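Local structure of TqaA (Penicillium aethiopicum, 5DLK) at residues H59-R64 with L324-N329; D82-T87 with S191-I196; S96-S101 with I174-S179; S185-F190 with N392-F397; L399-R402 with D407-Y410. The protein is a nonribosomal peptide synthetase, of which this piece is the condensation-like domain, probably the part that closes the finished peptide into a ring. One frame throughout, in Å; residues are numbered along the deposited sequence.

Contact 1: H59-R64 with L324-N329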
# COMPACT_ATOMS: atom_id res chain seq x y z
N HIS A 59 -1.89 -2.94 -9.53
CA HIS A 59 -2.59 -4.15 -9.93
C HIS A 59 -2.63 -5.21 -8.83
O HIS A 59 -3.62 -5.95 -8.70
CB HIS A 59 -1.93 -4.74 -11.18
CG HIS A 59 -2.84 -5.60 -12.00
ND1 HIS A 59 -2.37 -6.45 -12.98
CD2 HIS A 59 -4.19 -5.75 -11.98
CE1 HIS A 59 -3.39 -7.08 -13.53
NE2 HIS A 59 -4.51 -6.68 -12.95
N VAL A 60 -1.56 -5.32 -8.06
CA VAL A 60 -1.55 -6.22 -6.90
C VAL A 60 -2.75 -5.93 -6.01
O VAL A 60 -3.50 -6.84 -5.63
CB VAL A 60 -0.25 -6.09 -6.07
CG1 VAL A 60 -0.42 -6.69 -4.65
CG2 VAL A 60 0.90 -6.74 -6.80
N PHE A 61 -2.93 -4.66 -5.68
CA PHE A 61 -4.01 -4.30 -4.77
C PHE A 61 -5.38 -4.49 -5.41
O PHE A 61 -6.32 -4.93 -4.75
CB PHE A 61 -3.83 -2.85 -4.29
CG PHE A 61 -2.75 -2.69 -3.27
CD1 PHE A 61 -2.78 -3.43 -2.10
CD2 PHE A 61 -1.68 -1.82 -3.49
CE1 PHE A 61 -1.78 -3.30 -1.14
CE2 PHE A 61 -0.67 -1.69 -2.54
CZ PHE A 61 -0.72 -2.44 -1.36
N ILE A 62 -5.51 -4.15 -6.68
CA ILE A 62 -6.81 -4.30 -7.36
C ILE A 62 -7.24 -5.76 -7.43
O ILE A 62 -8.40 -6.10 -7.13
CB ILE A 62 -6.78 -3.66 -8.77
CG1 ILE A 62 -6.66 -2.14 -8.61
CG2 ILE A 62 -8.03 -4.03 -9.55
CD1 ILE A 62 -6.34 -1.39 -9.89
N LYS A 63 -6.29 -6.64 -7.76
CA LYS A 63 -6.60 -8.06 -7.87
C LYS A 63 -7.03 -8.66 -6.54
O LYS A 63 -7.72 -9.68 -6.51
CB LYS A 63 -5.39 -8.85 -8.38
CG LYS A 63 -5.11 -8.76 -9.86
CD LYS A 63 -3.98 -9.77 -10.18
CE LYS A 63 -3.51 -9.72 -11.62
NZ LYS A 63 -4.64 -9.95 -12.58
N ARG A 64 -6.60 -8.04 -5.45
CA ARG A 64 -6.90 -8.52 -4.11
C ARG A 64 -8.10 -7.79 -3.47
O ARG A 64 -8.38 -7.96 -2.26
CB ARG A 64 -5.65 -8.40 -3.25
CG ARG A 64 -4.60 -9.49 -3.63
CD ARG A 64 -3.18 -9.13 -3.24
NE ARG A 64 -2.25 -10.16 -3.73
CZ ARG A 64 -1.85 -10.29 -5.00
NH1 ARG A 64 -2.30 -9.47 -5.96
NH2 ARG A 64 -1.02 -11.28 -5.33
N LEU A 324 0.16 12.20 -3.66
CA LEU A 324 -0.78 11.18 -3.24
C LEU A 324 -0.93 10.07 -4.27
O LEU A 324 -1.20 10.32 -5.44
CB LEU A 324 -2.16 11.81 -2.95
CG LEU A 324 -3.24 10.90 -2.38
CD1 LEU A 324 -2.87 10.39 -0.99
CD2 LEU A 324 -4.59 11.65 -2.36
N GLY A 325 -0.74 8.84 -3.82
CA GLY A 325 -0.87 7.71 -4.70
C GLY A 325 -0.21 6.50 -4.08
O GLY A 325 0.27 6.56 -2.95
N CYS A 326 -0.15 5.42 -4.84
CA CYS A 326 0.45 4.19 -4.35
C CYS A 326 1.81 4.01 -5.01
O CYS A 326 1.89 3.46 -6.09
CB CYS A 326 -0.44 2.99 -4.65
SG CYS A 326 0.28 1.44 -4.07
N THR A 327 2.86 4.49 -4.36
CA THR A 327 4.21 4.32 -4.91
C THR A 327 4.91 3.10 -4.32
O THR A 327 6.09 2.84 -4.64
CB THR A 327 5.09 5.55 -4.68
OG1 THR A 327 5.34 5.72 -3.28
CG2 THR A 327 4.42 6.81 -5.27
N LEU A 328 4.22 2.39 -3.43
CA LEU A 328 4.73 1.14 -2.85
C LEU A 328 5.23 0.20 -3.92
O LEU A 328 4.67 0.14 -5.00
CB LEU A 328 3.62 0.40 -2.06
CG LEU A 328 3.06 0.97 -0.76
CD1 LEU A 328 2.03 0.00 -0.21
CD2 LEU A 328 4.18 1.18 0.24
N ASN A 329 6.28 -0.56 -3.60
CA ASN A 329 6.71 -1.61 -4.49
C ASN A 329 7.02 -2.86 -3.70
O ASN A 329 7.36 -2.78 -2.51
CB ASN A 329 7.94 -1.16 -5.30
CG ASN A 329 8.07 -1.91 -6.59
OD1 ASN A 329 7.20 -2.70 -6.94
ND2 ASN A 329 9.16 -1.67 -7.32
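The phenyl ring of Phe61, on helix 56-63, meets the loop 324-329 by its rim, where Cys326 and Leu328 wait side by side. Of the 100 Å² buried between the segments Phe61 contributes 54 Å², the largest share. The sulfur of Cys326 lies 3.6 Å from Phe61 CE2 and 4.8 Å from the ring centroid. Its direction is 76° off the ring normal, which makes this a sulfur-aromatic contact at the edge and not over the face. SG gets there because it stands opposite the backbone N of Cys326 (chi1 179°), a torsion that carries SG out to the ring's edge. Leu328 supplies one methyl only: CD1 sits 3.9 Å from Phe61 CZ and equally far from CE2, near the ring plane, with the two side chains crossing at about a right angle. CE2 is therefore touched by both sulfur and methyl, and the ring also stacks with that of His178. Within the same segment, Arg64 NH1 donates a hydrogen bond to Val60 O at 2.9 Å. On the loop side, Thr327 is held by Asp182 OD2 at its N and by Asn311 O at its hydroxyl. The side chain of Leu328 is about 5 Å from that of Asn311, which binds 4'-phosphopantetheine in this protein, although none is bound here. A loop passing between the lobes beside the histidine motif is consistent with the floor loop of condensation domains.

Contact 2: D82-T87 with S191-I196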
# COMPACT_ATOMS: atom_id res chain seq x y z
N ASP A 82 -22.32 22.44 4.30
CA ASP A 82 -22.00 22.88 2.94
C ASP A 82 -20.49 22.92 2.70
O ASP A 82 -20.02 22.55 1.62
CB ASP A 82 -22.60 24.25 2.65
CG ASP A 82 -24.05 24.17 2.21
OD1 ASP A 82 -24.53 23.04 1.96
OD2 ASP A 82 -24.71 25.23 2.11
N ARG A 83 -19.74 23.37 3.69
CA ARG A 83 -18.29 23.45 3.56
C ARG A 83 -17.68 22.05 3.51
O ARG A 83 -16.73 21.81 2.77
CB ARG A 83 -17.69 24.25 4.72
CG ARG A 83 -16.21 24.55 4.55
CD ARG A 83 -15.95 26.04 4.62
NE ARG A 83 -16.42 26.59 5.88
CZ ARG A 83 -16.47 27.89 6.15
NH1 ARG A 83 -16.08 28.77 5.25
NH2 ARG A 83 -16.92 28.31 7.33
N LEU A 84 -18.24 21.14 4.30
CA LEU A 84 -17.85 19.74 4.25
C LEU A 84 -18.02 19.19 2.83
O LEU A 84 -17.10 18.59 2.27
CB LEU A 84 -18.67 18.93 5.25
CG LEU A 84 -18.01 17.72 5.90
CD1 LEU A 84 -16.70 18.10 6.61
CD2 LEU A 84 -19.00 17.10 6.88
N ARG A 85 -19.20 19.42 2.24
CA ARG A 85 -19.50 18.97 0.89
C ARG A 85 -18.54 19.52 -0.16
O ARG A 85 -18.05 18.79 -1.01
CB ARG A 85 -20.93 19.36 0.49
CG ARG A 85 -22.02 18.57 1.16
CD ARG A 85 -23.40 19.02 0.69
NE ARG A 85 -24.41 18.51 1.60
CZ ARG A 85 -25.01 19.22 2.54
NH1 ARG A 85 -24.75 20.52 2.66
NH2 ARG A 85 -25.89 18.64 3.33
N GLU A 86 -18.28 20.83 -0.11
CA GLU A 86 -17.41 21.46 -1.10
C GLU A 86 -15.95 21.07 -0.92
O GLU A 86 -15.16 21.15 -1.87
CB GLU A 86 -17.54 22.98 -1.03
CG GLU A 86 -18.95 23.49 -1.23
CD GLU A 86 -19.18 24.85 -0.60
OE1 GLU A 86 -18.18 25.57 -0.33
OE2 GLU A 86 -20.35 25.20 -0.35
N THR A 87 -15.59 20.66 0.29
CA THR A 87 -14.22 20.23 0.55
C THR A 87 -13.92 18.90 -0.17
O THR A 87 -12.82 18.71 -0.71
CB THR A 87 -13.96 20.09 2.06
OG1 THR A 87 -14.16 21.37 2.69
CG2 THR A 87 -12.54 19.60 2.34
N SER A 191 -4.92 15.58 5.93
CA SER A 191 -4.47 16.92 6.30
C SER A 191 -4.84 17.96 5.23
O SER A 191 -5.19 19.09 5.57
CB SER A 191 -2.96 16.94 6.59
OG SER A 191 -2.19 16.70 5.43
N ASP A 192 -4.79 17.58 3.95
CA ASP A 192 -5.30 18.43 2.88
C ASP A 192 -6.81 18.67 3.02
O ASP A 192 -7.28 19.80 2.82
CB ASP A 192 -5.02 17.83 1.50
CG ASP A 192 -3.57 18.02 1.07
OD1 ASP A 192 -2.73 18.42 1.92
OD2 ASP A 192 -3.27 17.76 -0.12
N PHE A 193 -7.57 17.63 3.35
CA PHE A 193 -9.02 17.78 3.55
C PHE A 193 -9.28 18.82 4.64
O PHE A 193 -10.03 19.78 4.43
CB PHE A 193 -9.68 16.45 3.93
CG PHE A 193 -11.19 16.51 3.97
CD1 PHE A 193 -11.85 17.04 5.08
CD2 PHE A 193 -11.95 16.02 2.92
CE1 PHE A 193 -13.23 17.11 5.13
CE2 PHE A 193 -13.34 16.08 2.97
CZ PHE A 193 -13.98 16.62 4.07
N ALA A 194 -8.66 18.64 5.79
CA ALA A 194 -8.85 19.54 6.92
C ALA A 194 -8.46 20.96 6.56
O ALA A 194 -9.19 21.91 6.86
CB ALA A 194 -8.07 19.06 8.11
N ALA A 195 -7.32 21.11 5.89
CA ALA A 195 -6.82 22.43 5.49
C ALA A 195 -7.79 23.13 4.53
O ALA A 195 -8.00 24.34 4.63
CB ALA A 195 -5.43 22.31 4.85
N ILE A 196 -8.39 22.37 3.62
CA ILE A 196 -9.32 22.95 2.66
C ILE A 196 -10.60 23.38 3.38
O ILE A 196 -11.11 24.48 3.15
CB ILE A 196 -9.66 21.98 1.53
CG1 ILE A 196 -8.44 21.77 0.63
CG2 ILE A 196 -10.84 22.49 0.71
CD1 ILE A 196 -8.59 20.63 -0.36
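Thr87 lays its CG2 methyl over the ring of Phe193, 3.5 Å from the centroid and only 4° off the ring normal, so the methyl hangs almost exactly above the centre. CG2 is about equally far from all six ring carbons, the signature of a CH-pi contact. CG2 of Thr87 is turned opposite the backbone N and toward helix 186-197, while the Phe193 ring, with chi1 -172°, swings out toward helix 81-94. The same methyl is pressed from other directions too, lying 3.3 Å from Phe193 O and 3.7 Å from Ile196 CG2. Thr87 and Ile196 run past each other in opposite senses, and their CA atoms, 6.0 Å apart, are the nearest CA pair across the contact. Leu84, one turn earlier, completes the contact at the ring's rim, with CD1 3.9 Å from Phe193 CE1 and near the ring plane. The hydroxyl of Thr87 is satisfied within its own helix: OG1 donates to Arg83 O at 2.6 Å, and Thr87 N reaches that oxygen from the opposite face of the carbonyl plane. The methyl, not the hydroxyl, is thus left to face the ring. The axes of the two helical segments come within 9.9 Å, their N-to-C directions 134° apart, nearer antiparallel than parallel. Cys88 and Leu91 of helix 81-94 continue the packing on Phe193, Tyr197 touches Leu84 and Thr87 from the end of helix 186-197, and Leu399 of the loop before strand 407-415 also rests against the Phe193 ring.

Contact 3: S96-S101 with I174-S179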
# COMPACT_ATOMS: atom_id res chain seq x y z
N SER A 96 -5.13 14.19 -8.73
CA SER A 96 -5.69 13.51 -9.90
C SER A 96 -5.89 12.01 -9.68
O SER A 96 -6.74 11.39 -10.34
CB SER A 96 -4.82 13.76 -11.13
OG SER A 96 -3.58 13.10 -11.04
N ILE A 97 -5.15 11.41 -8.74
CA ILE A 97 -5.35 9.99 -8.46
C ILE A 97 -6.78 9.74 -7.93
O ILE A 97 -7.35 8.68 -8.18
CB ILE A 97 -4.31 9.45 -7.43
CG1 ILE A 97 -4.38 7.92 -7.34
CG2 ILE A 97 -4.53 10.04 -6.06
CD1 ILE A 97 -4.18 7.22 -8.65
N LEU A 98 -7.36 10.73 -7.26
CA LEU A 98 -8.72 10.59 -6.72
C LEU A 98 -9.79 10.74 -7.83
O LEU A 98 -10.95 10.38 -7.62
CB LEU A 98 -8.96 11.61 -5.59
CG LEU A 98 -8.02 11.59 -4.39
CD1 LEU A 98 -8.41 12.62 -3.33
CD2 LEU A 98 -7.92 10.19 -3.76
N ARG A 99 -9.40 11.24 -9.00
CA ARG A 99 -10.33 11.26 -10.13
C ARG A 99 -9.89 10.30 -11.20
O ARG A 99 -10.11 10.53 -12.40
CB ARG A 99 -10.47 12.67 -10.71
CG ARG A 99 -9.39 13.64 -10.33
CD ARG A 99 -9.76 15.06 -10.76
NE ARG A 99 -8.65 15.96 -10.49
CZ ARG A 99 -7.68 16.20 -11.36
NH1 ARG A 99 -7.71 15.63 -12.56
NH2 ARG A 99 -6.69 17.00 -11.03
N THR A 100 -9.26 9.21 -10.78
CA THR A 100 -8.82 8.19 -11.73
C THR A 100 -9.77 7.00 -11.78
O THR A 100 -10.26 6.51 -10.75
CB THR A 100 -7.38 7.72 -11.36
OG1 THR A 100 -6.49 8.83 -11.48
CG2 THR A 100 -6.92 6.66 -12.29
N SER A 101 -10.02 6.54 -13.00
CA SER A 101 -10.83 5.39 -13.31
C SER A 101 -9.91 4.29 -13.85
O SER A 101 -8.95 4.59 -14.57
CB SER A 101 -11.91 5.80 -14.33
OG SER A 101 -12.40 4.71 -15.09
N ILE A 174 -14.92 8.18 3.19
CA ILE A 174 -14.19 8.31 1.95
C ILE A 174 -13.82 6.90 1.52
O ILE A 174 -13.09 6.22 2.23
CB ILE A 174 -12.91 9.16 2.15
CG1 ILE A 174 -13.25 10.40 3.00
CG2 ILE A 174 -12.26 9.51 0.82
CD1 ILE A 174 -12.04 11.21 3.45
N GLN A 175 -14.36 6.44 0.39
CA GLN A 175 -14.03 5.12 -0.12
C GLN A 175 -12.89 5.26 -1.12
O GLN A 175 -12.78 6.27 -1.80
CB GLN A 175 -15.25 4.45 -0.76
CG GLN A 175 -16.30 4.06 0.27
CD GLN A 175 -17.48 3.34 -0.33
OE1 GLN A 175 -17.52 3.08 -1.53
NE2 GLN A 175 -18.45 3.02 0.52
N ILE A 176 -12.03 4.25 -1.17
CA ILE A 176 -10.82 4.38 -1.98
C ILE A 176 -10.17 3.00 -2.17
O ILE A 176 -10.18 2.16 -1.26
CB ILE A 176 -9.83 5.40 -1.34
CG1 ILE A 176 -8.61 5.66 -2.24
CG2 ILE A 176 -9.44 5.00 0.08
CD1 ILE A 176 -7.74 6.83 -1.77
N SER A 177 -9.62 2.78 -3.35
CA SER A 177 -8.85 1.58 -3.67
C SER A 177 -7.39 1.79 -3.25
O SER A 177 -6.85 2.88 -3.39
CB SER A 177 -8.94 1.28 -5.18
OG SER A 177 -7.98 0.32 -5.57
N HIS A 178 -6.72 0.75 -2.75
CA HIS A 178 -5.33 0.88 -2.33
C HIS A 178 -4.41 1.16 -3.55
O HIS A 178 -3.26 1.54 -3.40
CB HIS A 178 -4.90 -0.38 -1.55
CG HIS A 178 -3.79 -0.18 -0.57
ND1 HIS A 178 -2.79 0.77 -0.74
CD2 HIS A 178 -3.49 -0.81 0.59
CE1 HIS A 178 -1.95 0.71 0.27
NE2 HIS A 178 -2.34 -0.25 1.09
N SER A 179 -4.95 1.02 -4.76
CA SER A 179 -4.21 1.47 -5.94
C SER A 179 -4.04 2.99 -5.94
O SER A 179 -3.30 3.53 -6.76
CB SER A 179 -4.92 1.05 -7.24
OG SER A 179 -6.23 1.63 -7.33
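The backbones stay well apart, with CA atoms 8.1 Å from Leu98 to Ile176 and 9.0 Å from Ile97 to Ser179, so the side chains of the 3-10 turn 96-98 reach strand 169-177 and the residues just after it without strand pairing. Leu98 CD2 and Ile176 CD1 touch by their methyls at 3.9 Å, the two chains meeting at a slant. Ile176 reaches that far because CG1 is directed opposite its backbone N (chi1 -175°) and the chain runs on extended to CD1. Ile97 makes the looser approach, its CD1 lying 4.2 Å from Ser179 O, an oxygen that Gln58 NE2 engages. The turn is braced from within: Thr100 OG1 donates to Ser96 O at 2.8 Å, and Arg99 N uses the same oxygen from the other face of its plane. Within 174-179, the hydroxyls of Ser177 and Ser179 are hydrogen-bonded at 2.8 Å, either being able to donate, and tie the strand end to the turn that follows. Leu189 of helix 186-197 touches both Leu98 and Ile176, closing the apolar group from the helix side. Ser177, His178 and Ser179 begin an SHxxxDG sequence that ends at Gly183, a pantetheine-binding residue, though no pantetheine is bound in this model. This matches the HHxxxDG motif of condensation domains in the SHxxxD form found in fungal terminal domains, His178 taking the place of its second histidine.

Contact 4: S185-F190 with N392-F397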
# COMPACT_ATOMS: atom_id res chain seq x y z
N SER A 185 1.37 8.52 2.18
CA SER A 185 0.64 9.67 1.64
C SER A 185 -0.82 9.77 2.10
O SER A 185 -1.42 10.83 1.98
CB SER A 185 0.71 9.69 0.10
OG SER A 185 0.04 8.58 -0.49
N ILE A 186 -1.38 8.69 2.64
CA ILE A 186 -2.75 8.79 3.15
C ILE A 186 -2.92 9.85 4.27
O ILE A 186 -3.99 10.48 4.33
CB ILE A 186 -3.31 7.40 3.63
CG1 ILE A 186 -4.82 7.49 3.89
CG2 ILE A 186 -2.57 6.85 4.84
CD1 ILE A 186 -5.62 7.83 2.66
N PRO A 187 -1.89 10.10 5.11
CA PRO A 187 -2.17 11.18 6.06
C PRO A 187 -2.26 12.55 5.38
O PRO A 187 -2.85 13.47 5.95
CB PRO A 187 -0.98 11.13 7.03
CG PRO A 187 -0.40 9.75 6.85
CD PRO A 187 -0.58 9.49 5.39
N LYS A 188 -1.71 12.65 4.18
CA LYS A 188 -1.74 13.89 3.42
C LYS A 188 -3.13 14.11 2.83
O LYS A 188 -3.57 15.25 2.66
CB LYS A 188 -0.68 13.85 2.30
CG LYS A 188 -0.13 15.22 1.92
CD LYS A 188 0.72 15.79 3.03
CE LYS A 188 1.24 17.17 2.67
NZ LYS A 188 2.13 17.74 3.73
N LEU A 189 -3.83 13.03 2.51
CA LEU A 189 -5.21 13.14 2.06
C LEU A 189 -6.02 13.81 3.18
O LEU A 189 -6.81 14.73 2.93
CB LEU A 189 -5.79 11.76 1.69
CG LEU A 189 -7.16 11.67 0.99
CD1 LEU A 189 -7.34 10.33 0.26
CD2 LEU A 189 -8.29 11.85 1.98
N PHE A 190 -5.81 13.34 4.41
CA PHE A 190 -6.59 13.83 5.55
C PHE A 190 -6.21 15.26 5.93
O PHE A 190 -7.08 16.08 6.23
CB PHE A 190 -6.42 12.90 6.76
CG PHE A 190 -6.89 11.49 6.52
CD1 PHE A 190 -8.00 11.22 5.72
CD2 PHE A 190 -6.20 10.43 7.09
CE1 PHE A 190 -8.42 9.92 5.50
CE2 PHE A 190 -6.61 9.12 6.88
CZ PHE A 190 -7.72 8.86 6.09
N ASN A 392 6.45 1.29 9.09
CA ASN A 392 7.10 2.45 9.69
C ASN A 392 6.43 3.73 9.18
O ASN A 392 7.06 4.63 8.61
CB ASN A 392 8.62 2.46 9.40
CG ASN A 392 8.94 2.48 7.91
OD1 ASN A 392 8.21 1.91 7.09
ND2 ASN A 392 10.04 3.14 7.55
N ILE A 393 5.12 3.78 9.40
CA ILE A 393 4.23 4.83 8.93
C ILE A 393 3.31 5.24 10.07
O ILE A 393 3.33 4.63 11.14
CB ILE A 393 3.36 4.34 7.75
CG1 ILE A 393 2.70 3.01 8.17
CG2 ILE A 393 4.21 4.20 6.49
CD1 ILE A 393 1.79 2.37 7.15
N ASP A 394 2.49 6.27 9.86
CA ASP A 394 1.47 6.62 10.84
C ASP A 394 0.55 5.45 11.11
O ASP A 394 0.05 4.80 10.18
CB ASP A 394 0.64 7.82 10.38
CG ASP A 394 1.42 9.12 10.35
OD1 ASP A 394 2.59 9.13 10.81
OD2 ASP A 394 0.87 10.14 9.89
N LEU A 395 0.33 5.18 12.39
CA LEU A 395 -0.60 4.14 12.82
C LEU A 395 -1.87 4.76 13.40
O LEU A 395 -2.82 4.05 13.70
CB LEU A 395 0.07 3.23 13.86
CG LEU A 395 1.34 2.49 13.39
CD1 LEU A 395 1.94 1.66 14.52
CD2 LEU A 395 1.05 1.61 12.20
N SER A 396 -1.85 6.09 13.56
CA SER A 396 -2.99 6.87 14.07
C SER A 396 -3.27 8.05 13.15
O SER A 396 -2.36 8.55 12.51
CB SER A 396 -2.71 7.40 15.48
OG SER A 396 -2.28 6.38 16.36
N PHE A 397 -4.52 8.50 13.08
CA PHE A 397 -4.91 9.50 12.09
C PHE A 397 -5.83 10.57 12.68
O PHE A 397 -6.55 10.31 13.65
CB PHE A 397 -5.59 8.82 10.90
CG PHE A 397 -4.81 7.66 10.39
CD1 PHE A 397 -4.99 6.39 10.93
CD2 PHE A 397 -3.83 7.85 9.43
CE1 PHE A 397 -4.22 5.31 10.50
CE2 PHE A 397 -3.06 6.79 8.98
CZ PHE A 397 -3.25 5.52 9.52
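Ser185 O accepts a hydrogen bond from Lys188 N at 2.9 Å and a weak one from Leu189 N, and so starts the helix whose Ile186, Pro187 and Phe190 meet Asp394 and Phe397. In this condensation domain helix 186-197 packs on the sheet containing strands 67-75 and 169-177, in the N-terminal lobe. The segment 392-397 is the chain leaving strand 386-390 of the other lobe's sheet and crossing to strand 407-415, consistent with the latch of the family. Phe397 is the main partner, burying 61 Å². Its CG sits beside the backbone N and opposite the carbonyl carbon (chi1 -49°), which turns the ring in toward the helix. There CD2 lies 4.0 Å from Phe190 CE2, near the plane of the Phe190 ring, while Phe190 approaches the Phe397 ring obliquely. Ile186 CG2 meets Phe397 CE2 at 4.2 Å, the chains crossing at about a right angle. Trp72 and Tyr70 of strand 67-75 pack edge-to-face with Phe190. Asn392 binds 4'-phosphopantetheine in this protein, though none is bound in this model. At the more exposed Asp394 a carboxylate oxygen meets Pro187: OD2 lies 3.3 Å from Pro187 CG and 3.5 Å from Pro187 CB.

Contact 5: L399-R402 with D407-Y410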
# COMPACT_ATOMS: atom_id res chain seq x y z
N LEU A 399 -8.30 14.39 11.72
CA LEU A 399 -8.92 15.32 10.78
C LEU A 399 -9.30 16.55 11.58
O LEU A 399 -10.43 16.67 12.05
CB LEU A 399 -10.14 14.70 10.11
CG LEU A 399 -10.70 15.37 8.85
CD1 LEU A 399 -9.83 15.03 7.66
CD2 LEU A 399 -12.15 14.95 8.62
N PRO A 400 -8.33 17.46 11.79
CA PRO A 400 -8.50 18.59 12.70
C PRO A 400 -9.38 19.71 12.15
O PRO A 400 -8.90 20.81 11.87
CB PRO A 400 -7.05 19.08 12.90
CG PRO A 400 -6.36 18.72 11.62
CD PRO A 400 -6.99 17.43 11.17
N LEU A 401 -10.68 19.43 11.99
CA LEU A 401 -11.62 20.44 11.51
C LEU A 401 -11.79 21.56 12.55
O LEU A 401 -11.95 21.28 13.74
CB LEU A 401 -12.98 19.80 11.19
CG LEU A 401 -12.97 18.63 10.19
CD1 LEU A 401 -14.38 18.21 9.81
CD2 LEU A 401 -12.14 18.99 8.96
N ARG A 402 -11.74 22.81 12.09
CA ARG A 402 -11.85 23.97 12.98
C ARG A 402 -13.30 24.19 13.43
O ARG A 402 -14.23 24.07 12.63
CB ARG A 402 -11.30 25.22 12.27
CG ARG A 402 -11.04 26.44 13.16
CD ARG A 402 -10.84 26.07 14.63
NE ARG A 402 -11.15 27.19 15.52
CZ ARG A 402 -11.31 27.08 16.84
NH1 ARG A 402 -11.21 25.89 17.43
NH2 ARG A 402 -11.59 28.15 17.57
N ASP A 407 -15.72 17.63 17.70
CA ASP A 407 -14.94 16.43 18.02
C ASP A 407 -14.95 15.51 16.81
O ASP A 407 -16.01 15.23 16.25
CB ASP A 407 -15.52 15.72 19.25
CG ASP A 407 -14.76 14.45 19.60
OD1 ASP A 407 -13.62 14.55 20.11
OD2 ASP A 407 -15.31 13.34 19.39
N VAL A 408 -13.77 15.06 16.38
CA VAL A 408 -13.69 14.22 15.20
C VAL A 408 -12.95 12.92 15.54
O VAL A 408 -11.83 12.96 16.04
CB VAL A 408 -12.97 14.93 14.03
CG1 VAL A 408 -12.93 14.04 12.82
CG2 VAL A 408 -13.67 16.25 13.70
N GLN A 409 -13.59 11.78 15.28
CA GLN A 409 -13.02 10.48 15.60
C GLN A 409 -12.84 9.61 14.36
O GLN A 409 -13.72 9.55 13.50
CB GLN A 409 -13.90 9.75 16.63
CG GLN A 409 -13.77 10.30 18.05
CD GLN A 409 -12.43 9.96 18.68
OE1 GLN A 409 -11.60 10.83 18.94
NE2 GLN A 409 -12.21 8.67 18.95
N TYR A 410 -11.70 8.92 14.29
CA TYR A 410 -11.36 8.07 13.15
C TYR A 410 -11.75 6.62 13.35
O TYR A 410 -11.62 6.08 14.44
CB TYR A 410 -9.85 8.15 12.89
CG TYR A 410 -9.30 7.12 11.92
CD1 TYR A 410 -9.23 7.39 10.56
CD2 TYR A 410 -8.82 5.88 12.37
CE1 TYR A 410 -8.71 6.46 9.67
CE2 TYR A 410 -8.31 4.94 11.47
CZ TYR A 410 -8.25 5.24 10.13
OH TYR A 410 -7.75 4.34 9.22
O HOH W 1 -9.40 13.67 14.39
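A single water bridges the backbones of Leu399 and Val408: it accepts a hydrogen bond from Leu399 N at 3.0 Å and donates one to Val408 O, also at 3.0 Å. The nearest CA atoms of the two segments, those of Leu399 and Val408, are 6.6 Å apart. Segment 399-402 carries no regular strand, whereas 407-410 begins the outermost strand 407-415 of the five-stranded N-terminal sheet, which the chain joins after crossing from the other lobe of the condensation domain. Pro400 is the centre of an inverse gamma turn, closed by the bond from Leu401 N to Leu399 O at 2.8 Å. That turn puts Leu399 and Leu401 along the same strand residue, Val408, which buries 71 Å². The valine presents its two methyls separately. CG1, opposite the backbone N (chi1 -179°), touches Leu399 CB at 3.9 Å, whereas CG2, beside that N, meets Leu401 CG at 4.3 Å. Both leucines also face the helix 186-197, Leu399 against Phe190 and Phe193 and Leu401 against Tyr197, so the turn is wedged between that helix and the sheet. Trp72 of strand 67-75 touches Leu399 and Val408. Leu399 O, which accepts from Leu401 N, also rests 3.7 Å from Val408 CG2.

Overall arrangement
Contact 1 lies deepest, about 6 Å from the chain centre, while contacts 2 and 5 sit about 24 Å out, although their touching residues are still mostly buried; contact 4, with an exposed aspartate, is the more open one. Helix 186-197 is the common element: contact 4 uses its start, contact 2 its later turns, and contacts 3 and 5 pack on it through Leu189 and Phe193. Contacts 4 and 5 share the crossing chain, Phe397 against Tyr410. A water bridges contact 5, contact 4 sets a carboxylate against a proline, and contacts 2 and 3 are mainly apolar, with methyls against backbone carbonyls. Contact 1 adds sulfur close to the pantetheine-binding residues, its Cys326 CB packing on the backbone of contact 3.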